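Local structure of cellulosomal scaffoldin adaptor protein B (Acetivibrio cellulolyticus, 3BWZ) at residues I31-G36 with P107-T112; T68-D73 with K93-L98; N138-T143 with S155-I160. The protein is a cellulosomal scaffoldin whose type II cohesin module, the part described here, probably recruits a dockerin-bearing partner into the cellulosome. All coordinates share one frame; numbering follows the deposited sequence. Where two conformers were deposited one is given.

In the fold
From the N terminus, 31-36 runs into the start of strand 34-42 and opens the loop that contact 1 closes 71 residues later, just ahead of strand 111-120. Inside that loop lies contact 2, where 68-73, between strands 65-66 and 77-83, meets the end of strand 88-94. The two contacts touch: in one conformer of Glu108, the carboxylate reaches Tyr95 and Leu70. Contact 3 follows in series, bringing the turn before strand 143-147 against the start of strand 158-165; Ile31 packs on Tyr157 to join it to contact 1, while contact 2 stays about 11 Å away at nearest atoms. All three border the same curved sheet system of the cohesin fold.

Contact 1 of 3, residues I31-G36 with P107-T112; sequences ITNFSG and PEQTGT
The Gln109 side chain passes Ile31 O and runs alongside Thr32 and Asn33, its first torsion (-55°) setting CG beside its own backbone N and the chain extending from there, whereas Phe34 has CG anti to the backbone N (chi1 178°), which brings its CB and ring root to the carbonyl of Glu108. The two segments are linked directly by one backbone bond: Ile31 N gives its hydrogen to Gln109 O at 2.9 Å, nearly straight at 174°, with the donor tilted a little from the carbonyl plane. In the other direction, Gln109 CA lies 3.4 Å from Ile31 O in a CA-H...O contact, and CG of Gln109 also sits close to that carbonyl. Ile31 O in addition accepts from Phe34 N and closes a type II beta turn, so the turn presents its backbone to the Gln109 chain. At the turn, Asn33 lies side by side with Pro107, Asn33 ND2 being 3.6 Å from Pro107 CG; Trp148 packs on both residues. Phe34 CB approaches Glu108 O at 3.4 Å, and that oxygen stands obliquely to the ring, while Gly36 N lies 3.5 Å above the plane of the Phe34 ring, over its centre. Beyond the contact, Tyr101 OH bonds to both Phe34 O and Glu108 N, tying helix 98-104 to both segments of this cohesin module. Chemically, one nearly straight backbone bond is accompanied by contacts of carbon with backbone carbonyls and amide groups, and Glu108 O is buried against Phe34 without a hydrogen-bonding partner, probably at some energetic cost.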
# COMPACT_ATOMS: atom_id res chain seq x y z
N ILE A 31 12.00 4.71 7.98
CA ILE A 31 11.58 3.62 8.85
C ILE A 31 12.82 2.77 9.15
O ILE A 31 13.32 2.04 8.29
CB ILE A 31 10.46 2.76 8.24
CG1 ILE A 31 9.25 3.63 7.85
CG2 ILE A 31 10.09 1.65 9.22
CD1 ILE A 31 8.57 4.34 9.01
N THR A 32 13.33 2.91 10.36
CA THR A 32 14.63 2.34 10.70
C THR A 32 14.64 0.82 10.54
O THR A 32 13.78 0.12 11.09
CB THR A 32 15.00 2.71 12.13
OG1 THR A 32 15.03 4.14 12.24
CG2 THR A 32 16.37 2.12 12.50
N ASN A 33 15.59 0.31 9.76
CA ASN A 33 15.79 -1.12 9.60
C ASN A 33 14.56 -1.87 9.10
O ASN A 33 14.38 -3.03 9.39
CB ASN A 33 16.35 -1.75 10.90
CG ASN A 33 17.68 -1.17 11.31
OD1 ASN A 33 18.06 -1.21 12.52
ND2 ASN A 33 18.41 -0.67 10.37
N PHE A 34 13.77 -1.19 8.28
CA PHE A 34 12.57 -1.76 7.70
C PHE A 34 12.85 -3.05 6.93
O PHE A 34 13.75 -3.08 6.11
CB PHE A 34 11.96 -0.73 6.75
CG PHE A 34 10.73 -1.22 6.02
CD1 PHE A 34 10.77 -1.60 4.70
CD2 PHE A 34 9.51 -1.28 6.67
CE1 PHE A 34 9.63 -2.00 4.05
CE2 PHE A 34 8.39 -1.67 6.03
CZ PHE A 34 8.45 -2.05 4.71
N SER A 35 12.01 -4.07 7.12
CA SER A 35 12.12 -5.32 6.39
C SER A 35 10.83 -5.85 5.78
O SER A 35 10.88 -6.87 5.12
CB SER A 35 12.67 -6.41 7.28
OG SER A 35 11.65 -6.91 8.14
N GLY A 36 9.70 -5.18 5.98
CA GLY A 36 8.45 -5.71 5.49
C GLY A 36 7.27 -5.11 6.18
O GLY A 36 7.40 -4.35 7.13
N PRO A 107 19.92 -0.92 4.99
CA PRO A 107 18.48 -1.08 5.17
C PRO A 107 17.66 -0.16 4.27
O PRO A 107 18.03 0.99 4.01
CB PRO A 107 18.25 -0.73 6.65
CG PRO A 107 19.39 0.15 7.01
CD PRO A 107 20.57 -0.40 6.21
N GLU A 108 16.57 -0.70 3.77
CA GLU A 108 15.63 -0.00 2.89
C GLU A 108 14.63 0.81 3.68
O GLU A 108 13.49 0.38 3.87
CB GLU A 108 14.86 -1.04 2.11
CG GLU A 108 15.71 -1.88 1.25
CD GLU A 108 14.93 -2.98 0.62
OE1 GLU A 108 13.71 -3.12 0.88
OE2 GLU A 108 15.55 -3.73 -0.14
N GLN A 109 15.03 1.99 4.15
CA GLN A 109 14.26 2.79 5.10
C GLN A 109 13.30 3.75 4.44
O GLN A 109 12.36 4.23 5.10
CB GLN A 109 15.21 3.55 6.03
CG GLN A 109 16.17 2.59 6.73
CD GLN A 109 16.93 3.20 7.87
OE1 GLN A 109 17.07 4.44 7.99
NE2 GLN A 109 17.41 2.37 8.73
N THR A 110 13.53 4.04 3.16
CA THR A 110 12.75 5.03 2.42
C THR A 110 12.52 4.49 1.02
O THR A 110 13.47 4.14 0.32
CB THR A 110 13.48 6.37 2.35
OG1 THR A 110 13.59 6.89 3.68
CG2 THR A 110 12.74 7.37 1.47
N GLY A 111 11.26 4.42 0.60
CA GLY A 111 10.94 3.99 -0.75
C GLY A 111 9.50 3.58 -0.88
O GLY A 111 8.71 3.75 0.04
N THR A 112 9.16 3.07 -2.06
CA THR A 112 7.80 2.64 -2.35
C THR A 112 7.72 1.15 -2.13
O THR A 112 8.41 0.38 -2.81
CB THR A 112 7.42 3.01 -3.81
OG1 THR A 112 7.56 4.43 -3.98
CG2 THR A 112 6.03 2.54 -4.18

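Contact 2 of 3, residues T68-D73 with K93-L98; sequences TILNSD and KAYVSL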
# COMPACT_ATOMS: atom_id res chain seq x y z
N THR A 68 9.80 0.25 -5.29
CA THR A 68 11.22 0.53 -5.42
C THR A 68 12.06 -0.08 -4.30
O THR A 68 13.29 -0.05 -4.39
CB THR A 68 11.48 2.04 -5.48
OG1 THR A 68 11.02 2.60 -4.28
CG2 THR A 68 10.78 2.70 -6.66
N ILE A 69 11.42 -0.64 -3.29
CA ILE A 69 12.09 -1.38 -2.24
C ILE A 69 11.35 -2.71 -2.04
O ILE A 69 10.35 -2.94 -2.69
CB ILE A 69 12.21 -0.59 -0.91
CG1 ILE A 69 10.85 -0.20 -0.33
CG2 ILE A 69 13.13 0.62 -1.07
CD1 ILE A 69 10.93 0.45 1.04
N LEU A 70 11.89 -3.60 -1.22
CA LEU A 70 11.36 -4.97 -1.02
C LEU A 70 11.45 -5.77 -2.31
O LEU A 70 10.64 -6.66 -2.57
CB LEU A 70 9.96 -5.02 -0.42
CG LEU A 70 9.81 -4.42 0.96
CD1 LEU A 70 8.35 -4.49 1.41
CD2 LEU A 70 10.73 -5.10 1.98
N ASN A 71 12.49 -5.50 -3.07
CA ASN A 71 12.74 -6.06 -4.38
C ASN A 71 13.97 -6.96 -4.46
O ASN A 71 14.29 -7.49 -5.54
CB ASN A 71 12.83 -4.86 -5.37
CG ASN A 71 11.53 -4.46 -5.92
OD1 ASN A 71 10.54 -5.19 -6.01
ND2 ASN A 71 11.50 -3.18 -6.23
N SER A 72 14.65 -7.16 -3.34
CA SER A 72 15.88 -7.96 -3.33
C SER A 72 15.58 -9.43 -3.02
O SER A 72 14.55 -9.75 -2.44
CB SER A 72 16.85 -7.44 -2.28
OG SER A 72 17.17 -6.08 -2.55
N ASP A 73 16.51 -10.30 -3.39
CA ASP A 73 16.36 -11.75 -3.22
C ASP A 73 16.67 -12.19 -1.79
O ASP A 73 17.67 -12.89 -1.54
CB ASP A 73 17.29 -12.50 -4.20
CG ASP A 73 16.81 -12.57 -5.62
OD1 ASP A 73 15.73 -12.06 -5.96
OD2 ASP A 73 17.57 -13.20 -6.42
N LYS A 93 4.06 -8.27 2.68
CA LYS A 93 5.23 -8.32 1.83
C LYS A 93 6.42 -8.12 2.73
O LYS A 93 6.55 -7.06 3.33
CB LYS A 93 5.11 -7.17 0.80
CG LYS A 93 6.09 -7.12 -0.29
CD LYS A 93 5.72 -6.04 -1.30
CE LYS A 93 6.68 -6.05 -2.42
NZ LYS A 93 6.26 -5.07 -3.42
N ALA A 94 7.28 -9.12 2.84
CA ALA A 94 8.35 -9.07 3.82
C ALA A 94 9.50 -9.98 3.46
O ALA A 94 9.32 -11.09 2.97
CB ALA A 94 7.82 -9.40 5.22
N TYR A 95 10.70 -9.51 3.73
CA TYR A 95 11.87 -10.36 3.61
C TYR A 95 11.89 -11.45 4.69
O TYR A 95 11.55 -11.19 5.83
CB TYR A 95 13.14 -9.55 3.71
CG TYR A 95 13.41 -8.57 2.57
CD1 TYR A 95 14.07 -7.38 2.81
CD2 TYR A 95 13.09 -8.86 1.24
CE1 TYR A 95 14.40 -6.51 1.78
CE2 TYR A 95 13.41 -8.00 0.23
CZ TYR A 95 14.07 -6.84 0.50
OH TYR A 95 14.37 -6.00 -0.55
N VAL A 96 12.31 -12.66 4.31
CA VAL A 96 12.43 -13.77 5.23
C VAL A 96 13.88 -14.03 5.63
O VAL A 96 14.15 -14.41 6.76
CB VAL A 96 11.77 -15.05 4.64
CG1 VAL A 96 11.99 -16.28 5.52
CG2 VAL A 96 10.29 -14.80 4.39
N SER A 97 14.81 -13.81 4.71
CA SER A 97 16.23 -14.08 4.96
C SER A 97 16.85 -12.89 5.67
O SER A 97 17.68 -12.15 5.11
CB SER A 97 16.94 -14.38 3.65
OG SER A 97 16.42 -15.54 3.05
N LEU A 98 16.45 -12.71 6.92
CA LEU A 98 16.79 -11.50 7.66
C LEU A 98 18.24 -11.43 8.10
O LEU A 98 18.81 -10.35 8.15
CB LEU A 98 15.84 -11.30 8.83
CG LEU A 98 14.38 -11.03 8.45
CD1 LEU A 98 13.52 -10.90 9.69
CD2 LEU A 98 14.25 -9.77 7.58
O HOH W 1 8.62 -4.16 -4.54
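Leu70 comes down on the flat of Tyr95: its CD2 methyl stands 4.0 Å from the ring centroid and only 13° off the ring normal, a CH-pi contact over one face. The other methyl, CD1, turns to Lys93, touching CG at 3.9 Å and the backbone of that residue. Leu70 and Lys93 cross obliquely; the lysine, CG anti to its backbone N (chi1 -172°), stays extended, which lays its methylenes past the leucine. In the cohesin beta-sandwich this joins the loop between strands 65-66 and 77-83 to the end of strand 88-94, where the chain leaves the sheet for helix 98-104. Beyond its ring, Tyr95 reaches under the bend of the loop, and its OH accepts from Ser72 N at 3.0 Å with an angle of 159°. One conformer of Glu108 supplies a carboxylate partner to the same hydroxyl, while Tyr101 and Phe74 meet the Tyr95 ring edge-to-face. At the far end of the lysine, NZ bonds to Val113 O and to a water, 2.8 Å from NZ, that donates in turn to Ile69 O at 2.8 Å.

Contact 3 of 3, residues N138-T143 with S155-I160; sequences NAIDGT and SGYSVI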
# COMPACT_ATOMS: atom_id res chain seq x y z
N ASN A 138 -2.66 -5.90 15.71
CA ASN A 138 -1.51 -5.02 15.90
C ASN A 138 -1.40 -3.85 14.99
O ASN A 138 -0.43 -3.12 15.09
CB ASN A 138 -0.18 -5.82 15.70
CG ASN A 138 0.02 -6.84 16.75
OD1 ASN A 138 -0.09 -6.53 17.97
ND2 ASN A 138 0.30 -8.02 16.36
N ALA A 139 -2.37 -3.65 14.12
CA ALA A 139 -2.25 -2.56 13.18
C ALA A 139 -2.29 -1.21 13.87
O ALA A 139 -3.03 -1.00 14.82
CB ALA A 139 -3.37 -2.64 12.14
N ILE A 140 -1.53 -0.29 13.31
CA ILE A 140 -1.61 1.14 13.60
C ILE A 140 -2.24 1.76 12.37
O ILE A 140 -1.59 1.87 11.31
CB ILE A 140 -0.23 1.74 13.91
CG1 ILE A 140 0.38 1.09 15.17
CG2 ILE A 140 -0.32 3.25 14.05
CD1 ILE A 140 1.82 1.48 15.43
N ASP A 141 -3.52 2.09 12.45
CA ASP A 141 -4.27 2.61 11.32
C ASP A 141 -4.04 1.78 10.10
O ASP A 141 -3.75 2.27 9.01
CB ASP A 141 -3.95 4.06 11.04
CG ASP A 141 -4.45 4.98 12.15
OD1 ASP A 141 -5.18 4.53 13.07
OD2 ASP A 141 -4.06 6.15 12.12
N GLY A 142 -4.21 0.48 10.28
CA GLY A 142 -4.15 -0.43 9.15
C GLY A 142 -2.77 -0.82 8.69
O GLY A 142 -2.65 -1.46 7.66
N THR A 143 -1.75 -0.49 9.48
CA THR A 143 -0.36 -0.75 9.10
C THR A 143 0.38 -1.55 10.17
O THR A 143 0.27 -1.26 11.35
CB THR A 143 0.41 0.56 8.78
OG1 THR A 143 0.74 1.28 9.98
CG2 THR A 143 -0.36 1.46 7.82
N SER A 155 5.96 1.89 17.21
CA SER A 155 5.81 3.30 17.55
C SER A 155 6.67 4.17 16.68
O SER A 155 7.58 3.71 16.00
CB SER A 155 6.25 3.53 18.98
OG SER A 155 7.67 3.53 19.04
N GLY A 156 6.35 5.46 16.69
CA GLY A 156 7.23 6.45 16.13
C GLY A 156 7.07 6.80 14.66
O GLY A 156 8.01 7.36 14.10
N TYR A 157 5.94 6.45 14.03
CA TYR A 157 5.71 6.86 12.64
C TYR A 157 4.29 7.35 12.42
O TYR A 157 3.33 6.91 13.08
CB TYR A 157 6.07 5.71 11.68
CG TYR A 157 5.19 4.47 11.75
CD1 TYR A 157 4.10 4.34 10.92
CD2 TYR A 157 5.47 3.42 12.62
CE1 TYR A 157 3.30 3.22 10.93
CE2 TYR A 157 4.66 2.30 12.64
CZ TYR A 157 3.59 2.18 11.79
OH TYR A 157 2.81 1.06 11.81
N SER A 158 4.17 8.30 11.49
CA SER A 158 2.85 8.76 11.09
C SER A 158 2.30 7.88 9.97
O SER A 158 3.05 7.27 9.20
CB SER A 158 2.93 10.20 10.64
OG SER A 158 3.86 10.30 9.59
N VAL A 159 0.98 7.85 9.89
CA VAL A 159 0.26 7.14 8.85
C VAL A 159 -0.56 8.17 8.11
O VAL A 159 -1.58 8.67 8.63
CB VAL A 159 -0.59 5.99 9.43
CG1 VAL A 159 -1.29 5.27 8.29
CG2 VAL A 159 0.26 5.03 10.24
N ILE A 160 -0.08 8.56 6.92
CA ILE A 160 -0.63 9.69 6.18
C ILE A 160 -1.60 9.13 5.12
O ILE A 160 -1.20 8.56 4.11
CB ILE A 160 0.51 10.55 5.54
CG1 ILE A 160 1.55 10.98 6.58
CG2 ILE A 160 -0.06 11.74 4.78
CD1 ILE A 160 2.83 11.50 5.96
O HOH W 2 -3.82 7.36 9.80
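In Tyr157 and Thr143 alike, the first side-chain branch, CG of the tyrosine (67°) and OG1 of the threonine (75°), lies between the backbone N and the carbonyl carbon, the crowded position. The two side chains slide past each other in opposite directions, and Thr143 OG1 arrives at the edge of the tyrosine ring, in its plane. Tyr157 OH lies 2.8 Å from Thr143 OG1 as a hydrogen-bond donor, though the hydroxyl sits too near another atom for its place to be certain. Thr143 OG1 in turn donates to Ile140 O at 2.7 Å, in the carbonyl plane, and the same oxygen takes Thr143 N at 3.0 Å. The bond from Thr143 N closes the type I' turn from Ile140 to Thr143, Ile140 N returns a bond to Thr143 O, and the hydroxyl adds a side-chain bond to the same turn. Val159 fills the side of this turn: its methyl CG1 meets Thr143 CG2 tip to tip at 3.9 Å, and CG2 lies 4.2 Å from Ile140 CG2. Ile140 approaches Tyr157 from the opposite direction, CD1 coming to 4.1 Å from CE2. On the outer side, a water donates to Asp141 OD2 at 2.6 Å and to Val159 O, joining the exposed turn to the strand. Asp132 OD1 receives Gly142 N, so the turn is also held from the loop after strand 126-130. Phe130 of that strand packs against Thr143 and Val159, while Tyr157 leans on Ile7 of strand 6-11, the parallel neighbour of strand 158-165.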